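Long-range contact in aldehyde dehydrogenase (Anabaena variabilis, PDB 4H7N), which probably oxidises aldehydes to carboxylic acids with NAD+ as the electron acceptor, as a member of the aldehyde dehydrogenase family: residues Q41-I53 with I148-K160. Numbering follows the deposited sequence.
Sequences QSRWQELGVEGRI and IPALLAGCAVVVK. With GOL (glycerol), chain E.
Arg52 grips the carbonyl of Leu152 side-on, with two nitrogens on one oxygen. Arg52 NE lies 2.9 Å and Arg52 NH2 3.0 Å from Leu152 O, both reaching it from the same face of the carbonyl plane. The NE bond comes from well above that plane, 61° out of it. A bend at chi3 turns the guanidinium edge to this oxygen. Arg52 NH1 donates to Trp44 O at 3.1 Å, so the guanidinium joins this backbone to the Leu152 carbonyl. Gly48 C and Val49 N lie over one guanidinium face, Gly154 CA over the opposite one, all offset toward the rim. A glycerol, probably from the crystallisation liquor, accepts from NH1 through its O1 and donates from O2 to Ala153 O.

Gly154 closes helix 147-153 in a Schellman motif, with positive phi. Gln41 NE2 gives a nearly straight bond (170°) to Gly154 O, 2.9 Å away. The other hydrogen of Gln41 NE2 goes to Gln45 OE1, at 3.0 Å and on a lone pair. Both acceptors lie near the amide plane, so the two bonds fix the rotation of the Gln41 amide.

Trp44 CG stands anti to the backbone N, and the indole reaches the last helical turn. Its NE1 makes a weak bond to Leu151 O, while CD of Arg52 rests over one ring face, offset toward the rim. The side chains of Ile53 and Leu152 cross at about a right angle, with Ile53 CG1 3.8 Å from Leu152 CD2.

The contact thus packs the junction of helices 27-46 and 48-64 against the turn between helix 147-153 and strand 156-161. That strand runs parallel to strand 118-134, whose Pro128 touches Gln41. Helix 82-106 adds Leu106 against Arg52 and Trp98 against Leu152.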
loop_
_atom_site.group_PDB
_atom_site.type_symbol
_atom_site.label_atom_id
_atom_site.label_comp_id
_atom_site.label_asym_id
_atom_site.label_seq_id
_atom_site.Cartn_x
_atom_site.Cartn_y
_atom_site.Cartn_z
ATOM N N GLN A 41 3.263 -23.704 2.741
ATOM C CA GLN A 41 2.613 -22.561 3.348
ATOM C C GLN A 41 1.217 -22.835 3.907
ATOM O O GLN A 41 0.844 -22.249 4.900
ATOM C CB GLN A 41 2.556 -21.403 2.332
ATOM C CG GLN A 41 2.058 -20.087 2.903
ATOM C CD GLN A 41 0.573 -19.961 2.851
ATOM O OE1 GLN A 41 -0.053 -20.530 1.986
ATOM N NE2 GLN A 41 -0.009 -19.203 3.789
ATOM N N SER A 42 0.460 -23.722 3.286
ATOM C CA SER A 42 -0.872 -24.067 3.791
ATOM C C SER A 42 -0.839 -24.601 5.200
ATOM O O SER A 42 -1.586 -24.139 6.044
ATOM C CB SER A 42 -1.532 -25.089 2.888
ATOM O OG SER A 42 -1.567 -24.578 1.549
ATOM N N ARG A 43 0.031 -25.570 5.454
ATOM C CA ARG A 43 0.174 -26.116 6.791
ATOM C C ARG A 43 0.660 -25.051 7.776
ATOM O O ARG A 43 0.157 -24.969 8.878
ATOM C CB ARG A 43 1.181 -27.268 6.790
ATOM C CG ARG A 43 1.272 -27.962 8.124
ATOM C CD ARG A 43 2.471 -28.901 8.234
ATOM N NE ARG A 43 2.510 -29.271 9.633
ATOM C CZ ARG A 43 1.745 -30.208 10.185
ATOM N NH1 ARG A 43 0.937 -30.948 9.444
ATOM N NH2 ARG A 43 1.818 -30.430 11.490
ATOM N N TRP A 44 1.639 -24.236 7.367
ATOM C CA TRP A 44 2.088 -23.089 8.192
ATOM C C TRP A 44 0.929 -22.113 8.587
ATOM O O TRP A 44 0.774 -21.736 9.759
ATOM C CB TRP A 44 3.248 -22.389 7.489
ATOM C CG TRP A 44 3.849 -21.274 8.132
ATOM C CD1 TRP A 44 3.850 -19.990 7.662
ATOM C CD2 TRP A 44 4.607 -21.258 9.347
ATOM N NE1 TRP A 44 4.552 -19.184 8.510
ATOM C CE2 TRP A 44 5.048 -19.930 9.540
ATOM C CE3 TRP A 44 4.977 -22.232 10.276
ATOM C CZ2 TRP A 44 5.758 -19.537 10.642
ATOM C CZ3 TRP A 44 5.744 -21.842 11.357
ATOM C CH2 TRP A 44 6.099 -20.495 11.538
ATOM N N GLN A 45 0.077 -21.781 7.633
ATOM C CA GLN A 45 -1.074 -20.926 7.909
ATOM C C GLN A 45 -2.063 -21.664 8.864
ATOM O O GLN A 45 -2.529 -21.099 9.872
ATOM C CB GLN A 45 -1.733 -20.509 6.576
ATOM C CG GLN A 45 -3.038 -19.691 6.688
ATOM C CD GLN A 45 -3.656 -19.365 5.310
ATOM O OE1 GLN A 45 -2.985 -19.277 4.262
ATOM N NE2 GLN A 45 -4.945 -19.194 5.318
ATOM N N GLU A 46 -2.301 -22.946 8.612
ATOM C CA GLU A 46 -3.242 -23.744 9.416
ATOM C C GLU A 46 -2.727 -24.052 10.811
ATOM O O GLU A 46 -3.520 -24.333 11.686
ATOM C CB GLU A 46 -3.610 -25.058 8.709
ATOM C CG GLU A 46 -4.432 -24.798 7.444
ATOM C CD GLU A 46 -4.496 -25.983 6.467
ATOM O OE1 GLU A 46 -3.734 -26.979 6.627
ATOM O OE2 GLU A 46 -5.303 -25.902 5.508
ATOM N N LEU A 47 -1.424 -23.985 11.038
ATOM C CA LEU A 47 -0.932 -24.072 12.427
ATOM C C LEU A 47 -1.522 -23.064 13.385
ATOM O O LEU A 47 -1.538 -23.300 14.562
ATOM C CB LEU A 47 0.568 -23.849 12.512
ATOM C CG LEU A 47 1.530 -24.991 12.348
ATOM C CD1 LEU A 47 2.893 -24.479 12.813
ATOM C CD2 LEU A 47 1.139 -26.238 13.099
ATOM N N GLY A 48 -1.928 -21.900 12.893
ATOM C CA GLY A 48 -2.358 -20.824 13.767
ATOM C C GLY A 48 -1.213 -20.014 14.365
ATOM O O GLY A 48 -0.069 -20.488 14.510
ATOM N N VAL A 49 -1.524 -18.776 14.721
ATOM C CA VAL A 49 -0.497 -17.889 15.236
ATOM C C VAL A 49 0.226 -18.437 16.475
ATOM O O VAL A 49 1.420 -18.222 16.629
ATOM C CB VAL A 49 -1.056 -16.481 15.541
ATOM C CG1 VAL A 49 -2.051 -16.497 16.674
ATOM C CG2 VAL A 49 0.098 -15.539 15.854
ATOM N N GLU A 50 -0.469 -19.176 17.325
ATOM C CA GLU A 50 0.187 -19.678 18.544
ATOM C C GLU A 50 1.199 -20.774 18.201
ATOM O O GLU A 50 2.278 -20.841 18.777
ATOM C CB GLU A 50 -0.835 -20.164 19.592
ATOM C CG GLU A 50 -1.693 -19.062 20.241
ATOM C CD GLU A 50 -0.880 -18.006 21.011
ATOM O OE1 GLU A 50 0.301 -18.221 21.434
ATOM O OE2 GLU A 50 -1.438 -16.922 21.209
ATOM N N GLY A 51 0.832 -21.652 17.286
ATOM C CA GLY A 51 1.772 -22.643 16.775
ATOM C C GLY A 51 2.989 -21.987 16.083
ATOM O O GLY A 51 4.105 -22.466 16.243
ATOM N N ARG A 52 2.773 -20.899 15.327
ATOM C CA ARG A 52 3.866 -20.241 14.613
ATOM C C ARG A 52 4.822 -19.592 15.585
ATOM O O ARG A 52 6.040 -19.658 15.370
ATOM C CB ARG A 52 3.399 -19.240 13.537
ATOM C CG ARG A 52 2.690 -19.943 12.404
ATOM C CD ARG A 52 2.336 -19.059 11.238
ATOM N NE ARG A 52 1.368 -17.987 11.546
ATOM C CZ ARG A 52 0.049 -18.077 11.442
ATOM N NH1 ARG A 52 -0.537 -19.184 11.032
ATOM N NH2 ARG A 52 -0.690 -17.004 11.719
ATOM N N ILE A 53 4.275 -18.988 16.640
ATOM C CA ILE A 53 5.056 -18.439 17.760
ATOM C C ILE A 53 5.902 -19.525 18.385
ATOM O O ILE A 53 7.093 -19.332 18.581
ATOM C CB ILE A 53 4.159 -17.747 18.820
ATOM C CG1 ILE A 53 3.526 -16.492 18.215
ATOM C CG2 ILE A 53 4.969 -17.314 20.049
ATOM C CD1 ILE A 53 2.394 -15.896 19.050
ATOM N N ILE A 148 10.264 -11.583 9.767
ATOM C CA ILE A 148 9.688 -12.113 11.010
ATOM C C ILE A 148 8.185 -11.823 11.102
ATOM O O ILE A 148 7.444 -12.725 11.345
ATOM C CB ILE A 148 10.430 -11.611 12.266
ATOM C CG1 ILE A 148 11.864 -12.146 12.304
ATOM C CG2 ILE A 148 9.623 -11.949 13.528
ATOM C CD1 ILE A 148 11.985 -13.653 12.405
ATOM N N PRO A 149 7.738 -10.560 10.935
ATOM C CA PRO A 149 6.280 -10.385 10.993
ATOM C C PRO A 149 5.551 -11.092 9.861
ATOM O O PRO A 149 4.471 -11.641 10.062
ATOM C CB PRO A 149 6.095 -8.846 10.932
ATOM C CG PRO A 149 7.421 -8.260 10.500
ATOM C CD PRO A 149 8.455 -9.280 10.902
ATOM N N ALA A 150 6.141 -11.147 8.676
ATOM C CA ALA A 150 5.491 -11.884 7.609
ATOM C C ALA A 150 5.308 -13.369 7.970
ATOM O O ALA A 150 4.249 -13.941 7.706
ATOM C CB ALA A 150 6.282 -11.756 6.338
ATOM N N LEU A 151 6.330 -13.996 8.590
ATOM C CA LEU A 151 6.189 -15.374 8.981
ATOM C C LEU A 151 5.074 -15.550 10.002
ATOM O O LEU A 151 4.311 -16.489 9.893
ATOM C CB LEU A 151 7.484 -15.957 9.575
ATOM C CG LEU A 151 8.564 -16.203 8.510
ATOM C CD1 LEU A 151 9.905 -16.415 9.192
ATOM C CD2 LEU A 151 8.266 -17.419 7.674
ATOM N N LEU A 152 4.991 -14.665 10.975
ATOM C CA LEU A 152 3.983 -14.785 12.007
ATOM C C LEU A 152 2.583 -14.574 11.469
ATOM O O LEU A 152 1.605 -15.100 12.014
ATOM C CB LEU A 152 4.300 -13.830 13.159
ATOM C CG LEU A 152 5.492 -14.341 13.999
ATOM C CD1 LEU A 152 6.116 -13.275 14.894
ATOM C CD2 LEU A 152 5.104 -15.536 14.856
ATOM N N ALA A 153 2.483 -13.795 10.409
ATOM C CA ALA A 153 1.225 -13.568 9.724
ATOM C C ALA A 153 0.722 -14.841 9.060
ATOM O O ALA A 153 -0.461 -14.927 8.729
ATOM C CB ALA A 153 1.357 -12.487 8.659
ATOM N N GLY A 154 1.604 -15.813 8.870
ATOM C CA GLY A 154 1.253 -17.010 8.154
ATOM C C GLY A 154 1.767 -17.096 6.721
ATOM O O GLY A 154 1.412 -18.001 6.026
ATOM N N CYS A 155 2.663 -16.204 6.333
ATOM C CA CYS A 155 3.300 -16.234 5.028
ATOM C C CYS A 155 4.503 -17.157 5.033
ATOM O O CYS A 155 5.180 -17.275 6.018
ATOM C CB CYS A 155 3.853 -14.847 4.699
ATOM S SG CYS A 155 2.697 -13.435 4.821
ATOM N N ALA A 156 4.810 -17.744 3.885
ATOM C CA ALA A 156 6.161 -18.199 3.603
ATOM C C ALA A 156 6.986 -17.044 3.027
ATOM O O ALA A 156 6.441 -16.069 2.436
ATOM C CB ALA A 156 6.137 -19.372 2.636
ATOM N N VAL A 157 8.299 -17.087 3.282
ATOM C CA VAL A 157 9.141 -15.971 2.946
ATOM C C VAL A 157 10.411 -16.492 2.277
ATOM O O VAL A 157 11.059 -17.423 2.815
ATOM C CB VAL A 157 9.536 -15.165 4.191
ATOM C CG1 VAL A 157 10.356 -13.955 3.786
ATOM C CG2 VAL A 157 8.326 -14.752 5.018
ATOM N N VAL A 158 10.734 -15.938 1.110
ATOM C CA VAL A 158 12.045 -16.159 0.448
ATOM C C VAL A 158 12.930 -14.936 0.648
ATOM O O VAL A 158 12.569 -13.835 0.269
ATOM C CB VAL A 158 11.901 -16.419 -1.061
ATOM C CG1 VAL A 158 13.249 -16.749 -1.662
ATOM C CG2 VAL A 158 11.036 -17.616 -1.290
ATOM N N VAL A 159 14.058 -15.114 1.295
ATOM C CA VAL A 159 14.930 -14.048 1.623
ATOM C C VAL A 159 16.199 -14.127 0.775
ATOM O O VAL A 159 16.867 -15.155 0.775
ATOM C CB VAL A 159 15.357 -14.130 3.133
ATOM C CG1 VAL A 159 16.326 -13.004 3.520
ATOM C CG2 VAL A 159 14.142 -14.123 4.010
ATOM N N LYS A 160 16.515 -13.030 0.102
ATOM C CA LYS A 160 17.705 -12.879 -0.741
ATOM C C LYS A 160 18.552 -11.726 -0.217
ATOM O O LYS A 160 18.359 -10.562 -0.583
ATOM C CB LYS A 160 17.369 -12.638 -2.258
ATOM C CG LYS A 160 18.644 -12.912 -3.057
ATOM C CD LYS A 160 18.941 -12.034 -4.244
ATOM C CE LYS A 160 19.080 -10.568 -3.911
ATOM N NZ LYS A 160 20.458 -10.283 -3.615
HETATM C C1 GOL E . -3.951 -16.978 11.161
HETATM O O1 GOL E . -3.360 -18.247 11.385
HETATM C C2 GOL E . -3.361 -16.253 9.926
HETATM O O2 GOL E . -2.671 -17.096 8.986
HETATM C C3 GOL E . -4.529 -15.587 9.239
HETATM O O3 GOL E . -5.160 -14.711 10.176
#